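PDB 6A6E: cysteine desulfurase from Fervidobacterium islandicum, which catalyses pyridoxal-phosphate-dependent removal of sulfur from L-cysteine to leave alanine, probably supplying persulfide sulfur for iron-sulfur cluster assembly by the Suf system. Local coordinates for residues A[96-101]-A[251-256]; A[105-110]-A[206-211]; A[126-131]-A[138-143]. One frame throughout, in Å; residues are numbered along the deposited sequence. Where two conformers were deposited one is given.

Contact 1: A[96-101]-A[251-256]; sequences EIIFTS and ALLEQL
The flat group at this contact is the carboxylate of Glu96, and it is held by backbone N-H groups outside the two segments rather than by Leu253: OE2 takes the backbone N of Lys250, at the start of the short helix 250-253, and OE1 takes the backbone N of Ser93. Leu253 meets the same residue at its root, where CD1 lies 3.9 Å from Glu96 CA. The setting is the edge of the seven-stranded mixed sheet in the large domain of a fold type I PLP enzyme. Strand 97-100 is one of the two outermost strands of this sheet within the chain and pairs antiparallel with 244-248, which runs on into the helix; the helix thus follows directly from the strand paired with 97-100 and packs beside it, with no hydrogen bond between 96-101 and 251-256.

What joins them is aliphatic. Ile98 and Leu253 point at each other and meet tip to tip. In Ile98, CG1 stands anti to the carbonyl carbon (chi1 -58°), and the extended chi2 (157°) then carries CD1 out toward Leu253. There it meets the fork of the leucine, reaching both methyls. Ile98 also rests on Leu246 of the neighbouring strand and on Phe283, while Ile97 turns the other way, onto helix 70-90.

From Leu253 to Leu256 the chain makes a type I turn, closed by Leu256 N to Leu253 O at 3.2 Å, and the side chain of Leu256 packs against helix 103-116. The interface is small, 125 Å² over both sides, but its touching residues are buried. Its closest approach is methyl to methyl: Ile98 CD1 to Leu253 CD2, 3.7 Å.

Contact 2: A[105-110]-A[206-211]; sequences MGINFL and TLIVDG. With PLP (pyridoxal-5'-phosphate), chain E.
Ile208 rises from strand 206-210 toward helix 103-116, and each atom beyond its CB finds Leu110. With CG1 anti to the carbonyl carbon (chi1 -55°) and CG2 anti to the backbone N, both branches come against the same Leu110 methyl. The methyl CG2 lies 3.7 Å from Leu110 CD1, and one helix turn back it also reaches Ile107 CD1, at 4.1 Å. On the other branch, CG1 is 4.0 Å from that same Leu110 CD1, and the terminal CD1 of Ile208 is 3.9 Å from it. One leucine methyl is thus held against three carbons of the isoleucine, tip to tip, whereas Ile107 slants across the CG2 side. Trp140 of helix 138-147 packs on Ile208 too, adding a second helix to the apolar packing on this strand.

Two residues on, the strand delivers Asp210 to the cofactor. Its OD2 comes within 2.6 Å of the pyridine N1 of PLP, and its OD1 takes the backbone N of Ala212, which helps fix how the carboxylate is turned. An aspartate at the C-terminal end of a sheet strand, facing the pyridine nitrogen, is a hallmark of the PLP site in fold type I enzymes such as the class V aminotransferases.

Contact 3: A[126-131]-A[138-143]; sequences VLISQV and VPWVRL
Just past Ile128, which lies over the indole of Trp140, the hydroxyl OG of Ser129 is gripped by two groups: the backbone N of Val131 donates to it over 3.1 Å in a bent bond, making an ST turn, and Glu132 OE1 is its second partner. The turn ends strand 125-129 and starts the chain toward helix 138-147, within the beta-alpha-beta unit completed by strand 150-154.

Across the unit the contact itself is apolar, two strand side chains laid on one face of the Trp140 ring. Val126 crosses the indole at about a right angle. Its CG1 is over the six-membered ring, 3.9 Å from the centroid and 20° off the normal, a CH-pi contact; the nearest ring atom is CE3, at 3.6 Å. The other methyl, CG2, also comes to CE3, at 3.7 Å. Ile128 sits over the five-membered ring with CG2, 4.2 Å from that centroid and 24° off the normal. Its CG1 lies between the backbone N and the carbonyl carbon (chi1 62°), a crowded position that leaves CG2 as the methyl nearest the ring, 3.9 Å from Trp140 CD1.

The indole N-H is spoken for by Asn136 OD1, in the loop leading into the helix, and the ring also touches Val111 of helix 103-116. With an alanine in place of Trp140, the methyls of Val126 and Ile128 would probably lose the surface they rest on, and Asn136 OD1 would probably lose the indole N-H as a donor.

The chemistry implies a division of labour: CH-pi and van der Waals packing holds helix to strand, while a single polar bond at NE1 helps fix the rotation of the indole in its buried place.

All three contacts reach the same seven-stranded mixed sheet. Contacts 1 and 2 have centres about 11 Å apart, as do contacts 2 and 3, while the centres of contacts 1 and 3 are about 21 Å apart and the two do not touch. Along the chain they are nested: contact 3 lies inside the loop closed by contact 2, and contact 2 inside that closed by contact 1. Helix 103-116 bridges them. Met105 touches Thr100 and Phe109 touches Leu256 of contact 1, and Ile107 packs on Pro139 and Trp140 of contact 3. Packing thus runs from edge strand 97-100 to the 125-129 unit, with contact 2 in the middle reaching the PLP site through Asp210.

Contact 1: A[96-101]-A[251-256]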
loop_
_atom_site.group_PDB
_atom_site.type_symbol
_atom_site.label_atom_id
_atom_site.label_comp_id
_atom_site.label_asym_id
_atom_site.label_seq_id
_atom_site.Cartn_x
_atom_site.Cartn_y
_atom_site.Cartn_z
ATOM N N GLU A 96 3.614 -8.632 16.974
ATOM C CA GLU A 96 4.311 -7.355 16.965
ATOM C C GLU A 96 4.655 -6.827 15.550
ATOM O O GLU A 96 5.254 -5.729 15.406
ATOM C CB GLU A 96 5.619 -7.492 17.816
ATOM C CG GLU A 96 5.319 -7.910 19.250
ATOM C CD GLU A 96 6.572 -8.066 20.125
ATOM O OE1 GLU A 96 7.553 -8.711 19.687
ATOM O OE2 GLU A 96 6.553 -7.492 21.227
ATOM N N ILE A 97 4.324 -7.620 14.540
ATOM C CA ILE A 97 4.551 -7.259 13.154
ATOM C C ILE A 97 3.228 -6.807 12.502
ATOM O O ILE A 97 2.241 -7.585 12.421
ATOM C CB ILE A 97 5.093 -8.447 12.432
ATOM C CG1 ILE A 97 6.449 -8.878 13.048
ATOM C CG2 ILE A 97 5.331 -8.179 10.953
ATOM C CD1 ILE A 97 7.542 -7.800 13.095
ATOM N N ILE A 98 3.223 -5.553 12.049
ATOM C CA ILE A 98 2.136 -4.977 11.313
ATOM C C ILE A 98 2.563 -4.677 9.900
ATOM O O ILE A 98 3.596 -4.061 9.707
ATOM C CB ILE A 98 1.716 -3.702 12.003
ATOM C CG1 ILE A 98 1.338 -4.103 13.460
ATOM C CG2 ILE A 98 0.557 -3.066 11.282
ATOM C CD1 ILE A 98 1.460 -2.925 14.354
ATOM N N PHE A 99 1.808 -5.177 8.922
ATOM C CA PHE A 99 2.069 -4.859 7.507
ATOM C C PHE A 99 1.462 -3.485 7.174
ATOM O O PHE A 99 0.349 -3.126 7.625
ATOM C CB PHE A 99 1.583 -5.947 6.540
ATOM C CG PHE A 99 2.391 -7.193 6.574
ATOM C CD1 PHE A 99 3.718 -7.182 6.194
ATOM C CD2 PHE A 99 1.814 -8.406 6.941
ATOM C CE1 PHE A 99 4.454 -8.335 6.156
ATOM C CE2 PHE A 99 2.553 -9.561 6.972
ATOM C CZ PHE A 99 3.884 -9.529 6.573
ATOM N N THR A 100 2.292 -2.657 6.532
ATOM C CA THR A 100 1.912 -1.358 6.018
ATOM C C THR A 100 2.240 -1.210 4.521
ATOM O O THR A 100 2.667 -2.187 3.844
ATOM C CB THR A 100 2.706 -0.285 6.782
ATOM O OG1 THR A 100 4.088 -0.395 6.433
ATOM C CG2 THR A 100 2.552 -0.481 8.359
ATOM N N SER A 101 2.076 0.000 3.992
ATOM C CA SER A 101 2.439 0.318 2.588
ATOM C C SER A 101 3.916 0.674 2.441
ATOM O O SER A 101 4.421 0.733 1.305
ATOM C CB SER A 101 1.564 1.416 2.051
ATOM O OG SER A 101 1.875 2.651 2.685
ATOM N N ALA A 251 3.486 -4.637 24.427
ATOM C CA ALA A 251 2.898 -3.830 25.523
ATOM C C ALA A 251 2.594 -2.437 25.083
ATOM O O ALA A 251 1.679 -1.799 25.610
ATOM C CB ALA A 251 3.866 -3.774 26.738
ATOM N N LEU A 252 3.374 -1.892 24.144
ATOM C CA LEU A 252 3.077 -0.537 23.684
ATOM C C LEU A 252 1.947 -0.529 22.638
ATOM O O LEU A 252 1.091 0.357 22.660
ATOM C CB LEU A 252 4.286 0.161 23.105
ATOM C CG LEU A 252 5.490 0.255 24.027
ATOM C CD1 LEU A 252 6.686 0.752 23.258
ATOM C CD2 LEU A 252 5.243 1.175 25.224
ATOM N N LEU A 253 1.989 -1.460 21.696
ATOM C CA LEU A 253 0.956 -1.569 20.668
ATOM C C LEU A 253 -0.411 -1.750 21.320
ATOM O O LEU A 253 -1.402 -1.243 20.813
ATOM C CB LEU A 253 1.211 -2.785 19.790
ATOM C CG LEU A 253 2.342 -2.691 18.762
ATOM C CD1 LEU A 253 2.526 -4.025 18.099
ATOM C CD2 LEU A 253 2.111 -1.593 17.736
ATOM N N GLU A 254 -0.482 -2.486 22.427
ATOM C CA GLU A 254 -1.757 -2.711 23.090
ATOM C C GLU A 254 -2.420 -1.454 23.616
ATOM O O GLU A 254 -3.617 -1.488 23.836
ATOM C CB GLU A 254 -1.648 -3.715 24.244
ATOM C CG GLU A 254 -1.584 -5.156 23.791
ATOM C CD GLU A 254 -0.998 -6.099 24.845
ATOM O OE1 GLU A 254 -0.454 -5.649 25.895
ATOM O OE2 GLU A 254 -1.043 -7.322 24.617
ATOM N N GLN A 255 -1.673 -0.384 23.819
ATOM C CA GLN A 255 -2.211 0.863 24.334
ATOM C C GLN A 255 -2.419 1.949 23.235
ATOM O O GLN A 255 -2.866 3.089 23.521
ATOM C CB GLN A 255 -1.269 1.380 25.453
ATOM C CG GLN A 255 -1.104 0.398 26.633
ATOM C CD GLN A 255 -2.442 0.017 27.257
ATOM O OE1 GLN A 255 -2.823 -1.140 27.288
ATOM N NE2 GLN A 255 -3.174 1.012 27.706
ATOM N N LEU A 256 -2.140 1.602 21.971
ATOM C CA LEU A 256 -2.102 2.640 20.942
ATOM C C LEU A 256 -3.429 2.687 20.262
ATOM O O LEU A 256 -3.939 1.611 19.909
ATOM C CB LEU A 256 -1.076 2.309 19.865
ATOM C CG LEU A 256 0.349 2.751 19.843
ATOM C CD1 LEU A 256 0.890 2.428 18.427
ATOM C CD2 LEU A 256 0.504 4.229 20.179
#

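Contact 2: A[105-110]-A[206-211]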
loop_
_atom_site.group_PDB
_atom_site.type_symbol
_atom_site.label_atom_id
_atom_site.label_comp_id
_atom_site.label_asym_id
_atom_site.label_seq_id
_atom_site.Cartn_x
_atom_site.Cartn_y
_atom_site.Cartn_z
ATOM N N MET A 105 4.572 5.380 5.442
ATOM C CA MET A 105 3.291 5.166 6.147
ATOM C C MET A 105 3.513 4.830 7.624
ATOM O O MET A 105 2.834 5.346 8.502
ATOM C CB MET A 105 2.435 4.057 5.488
ATOM C CG MET A 105 1.322 3.519 6.425
ATOM S SD MET A 105 0.096 2.455 5.630
ATOM C CE MET A 105 -0.709 1.653 7.054
ATOM N N GLY A 106 4.424 3.913 7.902
ATOM C CA GLY A 106 4.811 3.595 9.283
ATOM C C GLY A 106 5.119 4.765 10.186
ATOM O O GLY A 106 4.602 4.836 11.286
ATOM N N ILE A 107 5.919 5.709 9.722
ATOM C CA ILE A 107 6.230 6.887 10.500
ATOM C C ILE A 107 4.975 7.718 10.705
ATOM O O ILE A 107 4.711 8.249 11.804
ATOM C CB ILE A 107 7.377 7.766 9.914
ATOM C CG1 ILE A 107 8.717 7.015 9.819
ATOM C CG2 ILE A 107 7.616 9.024 10.754
ATOM C CD1 ILE A 107 9.326 6.735 11.164
ATOM N N ASN A 108 4.211 7.906 9.640
ATOM C CA ASN A 108 2.973 8.683 9.789
ATOM C C ASN A 108 2.022 8.023 10.804
ATOM O O ASN A 108 1.368 8.725 11.585
ATOM C CB ASN A 108 2.270 8.879 8.439
ATOM C CG ASN A 108 2.889 9.986 7.616
ATOM O OD1 ASN A 108 2.473 11.159 7.729
ATOM N ND2 ASN A 108 3.911 9.653 6.801
ATOM N N PHE A 109 1.939 6.691 10.763
ATOM C CA PHE A 109 1.125 5.899 11.662
ATOM C C PHE A 109 1.543 6.251 13.119
ATOM O O PHE A 109 0.692 6.543 13.991
ATOM C CB PHE A 109 1.331 4.443 11.296
ATOM C CG PHE A 109 0.739 3.415 12.223
ATOM C CD1 PHE A 109 0.930 3.439 13.607
ATOM C CD2 PHE A 109 0.131 2.298 11.670
ATOM C CE1 PHE A 109 0.427 2.437 14.432
ATOM C CE2 PHE A 109 -0.369 1.280 12.486
ATOM C CZ PHE A 109 -0.238 1.376 13.876
ATOM N N LEU A 110 2.839 6.267 13.373
ATOM C CA LEU A 110 3.328 6.510 14.743
ATOM C C LEU A 110 3.006 7.925 15.244
ATOM O O LEU A 110 2.528 8.064 16.359
ATOM C CB LEU A 110 4.820 6.184 14.849
ATOM C CG LEU A 110 5.083 4.709 14.698
ATOM C CD1 LEU A 110 6.556 4.393 14.669
ATOM C CD2 LEU A 110 4.443 3.950 15.871
ATOM N N THR A 206 10.022 7.049 24.148
ATOM C CA THR A 206 9.550 6.097 23.110
ATOM C C THR A 206 10.541 6.236 21.999
ATOM O O THR A 206 10.657 7.313 21.370
ATOM C CB THR A 206 8.142 6.442 22.604
ATOM O OG1 THR A 206 7.228 6.232 23.662
ATOM C CG2 THR A 206 7.687 5.523 21.454
ATOM N N LEU A 207 11.275 5.168 21.764
ATOM C CA LEU A 207 12.288 5.129 20.716
ATOM C C LEU A 207 11.830 4.415 19.393
ATOM O O LEU A 207 11.575 3.185 19.346
ATOM C CB LEU A 207 13.578 4.509 21.252
ATOM C CG LEU A 207 14.742 4.325 20.269
ATOM C CD1 LEU A 207 15.267 5.604 19.641
ATOM C CD2 LEU A 207 15.857 3.610 21.004
ATOM N N ILE A 208 11.841 5.209 18.315
ATOM C CA ILE A 208 11.548 4.763 16.970
ATOM C C ILE A 208 12.817 4.784 16.120
ATOM O O ILE A 208 13.582 5.790 16.088
ATOM C CB ILE A 208 10.504 5.712 16.315
ATOM C CG1 ILE A 208 9.278 5.798 17.186
ATOM C CG2 ILE A 208 10.184 5.240 14.869
ATOM C CD1 ILE A 208 8.419 7.005 16.903
ATOM N N VAL A 209 13.028 3.700 15.373
ATOM C CA VAL A 209 14.096 3.661 14.420
ATOM C C VAL A 209 13.542 3.513 13.014
ATOM O O VAL A 209 12.734 2.630 12.757
ATOM C CB VAL A 209 15.077 2.509 14.760
ATOM C CG1 VAL A 209 16.052 2.274 13.654
ATOM C CG2 VAL A 209 15.852 2.844 16.042
ATOM N N ASP A 210 13.986 4.432 12.140
ATOM C CA ASP A 210 13.825 4.336 10.731
ATOM C C ASP A 210 14.896 3.446 10.171
ATOM O O ASP A 210 16.028 3.864 9.952
ATOM C CB ASP A 210 13.799 5.757 10.091
ATOM C CG ASP A 210 13.766 5.750 8.539
ATOM O OD1 ASP A 210 13.729 4.667 7.968
ATOM O OD2 ASP A 210 13.829 6.850 7.905
ATOM N N GLY A 211 14.462 2.238 9.835
ATOM C CA GLY A 211 15.300 1.156 9.421
ATOM C C GLY A 211 15.424 0.969 7.927
ATOM O O GLY A 211 16.006 -0.059 7.490
HETATM N N1 PLP E . 14.168 6.615 5.385
HETATM C C2 PLP E . 15.295 6.235 4.842
HETATM C C2A PLP E . 16.581 6.395 5.580
HETATM C C3 PLP E . 15.237 5.697 3.483
HETATM O O3 PLP E . 16.373 5.339 2.911
HETATM C C4 PLP E . 13.952 5.527 2.807
HETATM C C4A PLP E . 13.804 4.915 1.500
HETATM C C5 PLP E . 12.758 6.022 3.499
HETATM C C6 PLP E . 12.967 6.532 4.745
HETATM C C5A PLP E . 11.365 5.991 2.861
HETATM O O4P PLP E . 10.890 4.783 2.285
HETATM P P PLP E . 9.579 4.618 1.345
HETATM O O1P PLP E . 8.379 4.941 2.143
HETATM O O2P PLP E . 9.911 5.523 0.194
HETATM O O3P PLP E . 9.670 3.153 1.041
#

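Contact 3: A[126-131]-A[138-143]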
loop_
_atom_site.group_PDB
_atom_site.type_symbol
_atom_site.label_atom_id
_atom_site.label_comp_id
_atom_site.label_asym_id
_atom_site.label_seq_id
_atom_site.Cartn_x
_atom_site.Cartn_y
_atom_site.Cartn_z
ATOM N N VAL A 126 9.662 15.949 20.669
ATOM C CA VAL A 126 10.127 14.874 19.860
ATOM C C VAL A 126 11.515 15.262 19.441
ATOM O O VAL A 126 11.680 16.300 18.828
ATOM C CB VAL A 126 9.315 14.695 18.522
ATOM C CG1 VAL A 126 9.865 13.496 17.771
ATOM C CG2 VAL A 126 7.869 14.456 18.830
ATOM N N LEU A 127 12.466 14.380 19.674
ATOM C CA LEU A 127 13.839 14.567 19.247
ATOM C C LEU A 127 14.146 13.686 18.028
ATOM O O LEU A 127 14.074 12.454 18.100
ATOM C CB LEU A 127 14.786 14.138 20.356
ATOM C CG LEU A 127 16.292 14.206 20.086
ATOM C CD1 LEU A 127 16.679 15.649 19.792
ATOM C CD2 LEU A 127 17.058 13.679 21.306
ATOM N N ILE A 128 14.577 14.321 16.942
ATOM C CA ILE A 128 15.075 13.603 15.755
ATOM C C ILE A 128 16.500 14.028 15.434
ATOM O O ILE A 128 17.080 14.737 16.205
ATOM C CB ILE A 128 14.133 13.809 14.559
ATOM C CG1 ILE A 128 14.028 15.255 14.153
ATOM C CG2 ILE A 128 12.738 13.297 14.904
ATOM C CD1 ILE A 128 13.038 15.473 13.004
ATOM N N SER A 129 17.099 13.548 14.356
ATOM C CA SER A 129 18.422 13.994 14.009
ATOM C C SER A 129 18.396 14.905 12.771
ATOM O O SER A 129 17.446 14.883 11.994
ATOM C CB SER A 129 19.333 12.802 13.780
ATOM O OG SER A 129 19.436 12.523 12.414
ATOM N N GLN A 130 19.467 15.696 12.591
ATOM C CA GLN A 130 19.598 16.563 11.450
ATOM C C GLN A 130 19.758 15.808 10.122
ATOM O O GLN A 130 19.587 16.403 9.058
ATOM C CB GLN A 130 20.791 17.539 11.617
ATOM C CG GLN A 130 20.442 18.726 12.464
ATOM C CD GLN A 130 21.519 19.836 12.548
ATOM O OE1 GLN A 130 22.709 19.616 12.378
ATOM N NE2 GLN A 130 21.045 21.054 12.824
ATOM N N VAL A 131 20.145 14.550 10.151
ATOM C CA VAL A 131 20.342 13.850 8.907
ATOM C C VAL A 131 19.114 13.020 8.476
ATOM O O VAL A 131 19.206 12.215 7.528
ATOM C CB VAL A 131 21.599 12.950 8.994
ATOM C CG1 VAL A 131 22.748 13.717 9.639
ATOM C CG2 VAL A 131 21.352 11.701 9.792
ATOM N N VAL A 138 9.426 15.353 7.966
ATOM C CA VAL A 138 8.252 16.133 7.625
ATOM C C VAL A 138 7.024 15.770 8.431
ATOM O O VAL A 138 6.311 16.685 8.821
ATOM C CB VAL A 138 7.911 16.059 6.132
ATOM C CG1 VAL A 138 6.745 16.985 5.797
ATOM C CG2 VAL A 138 9.153 16.429 5.350
ATOM N N PRO A 139 6.768 14.482 8.734
ATOM C CA PRO A 139 5.564 14.306 9.538
ATOM C C PRO A 139 5.635 15.016 10.911
ATOM O O PRO A 139 4.667 15.619 11.346
ATOM C CB PRO A 139 5.462 12.781 9.730
ATOM C CG PRO A 139 6.314 12.158 8.692
ATOM C CD PRO A 139 7.372 13.191 8.346
ATOM N N TRP A 140 6.774 14.907 11.578
ATOM C CA TRP A 140 6.987 15.539 12.873
ATOM C C TRP A 140 6.863 17.070 12.771
ATOM O O TRP A 140 6.109 17.659 13.491
ATOM C CB TRP A 140 8.365 15.147 13.438
ATOM C CG TRP A 140 8.587 13.657 13.567
ATOM C CD1 TRP A 140 9.456 12.902 12.831
ATOM C CD2 TRP A 140 7.988 12.762 14.501
ATOM N NE1 TRP A 140 9.366 11.584 13.192
ATOM C CE2 TRP A 140 8.517 11.489 14.258
ATOM C CE3 TRP A 140 7.056 12.908 15.521
ATOM C CZ2 TRP A 140 8.112 10.369 14.980
ATOM C CZ3 TRP A 140 6.709 11.821 16.255
ATOM C CH2 TRP A 140 7.233 10.574 15.980
ATOM N N VAL A 141 7.536 17.680 11.807
ATOM C CA VAL A 141 7.556 19.135 11.700
ATOM C C VAL A 141 6.178 19.643 11.314
ATOM O O VAL A 141 5.637 20.545 11.966
ATOM C CB VAL A 141 8.575 19.580 10.675
ATOM C CG1 VAL A 141 8.422 21.043 10.335
ATOM C CG2 VAL A 141 9.984 19.205 11.144
ATOM N N ARG A 142 5.529 19.033 10.325
ATOM C CA ARG A 142 4.187 19.471 9.973
ATOM C C ARG A 142 3.128 19.160 11.041
ATOM O O ARG A 142 2.292 20.018 11.380
ATOM C CB ARG A 142 3.705 18.884 8.648
ATOM C CG ARG A 142 2.321 19.435 8.210
ATOM C CD ARG A 142 2.367 20.959 8.031
ATOM N NE ARG A 142 1.168 21.485 7.430
ATOM C CZ ARG A 142 1.052 22.732 6.951
ATOM N NH1 ARG A 142 2.026 23.631 7.078
ATOM N NH2 ARG A 142 -0.049 23.081 6.319
ATOM N N LEU A 143 3.109 17.942 11.562
ATOM C CA LEU A 143 2.109 17.654 12.545
ATOM C C LEU A 143 2.289 18.383 13.905
ATOM O O LEU A 143 1.275 18.547 14.637
ATOM C CB LEU A 143 1.830 16.178 12.729
ATOM C CG LEU A 143 1.172 15.448 11.538
ATOM C CD1 LEU A 143 1.294 13.963 11.776
ATOM C CD2 LEU A 143 -0.261 15.842 11.335
#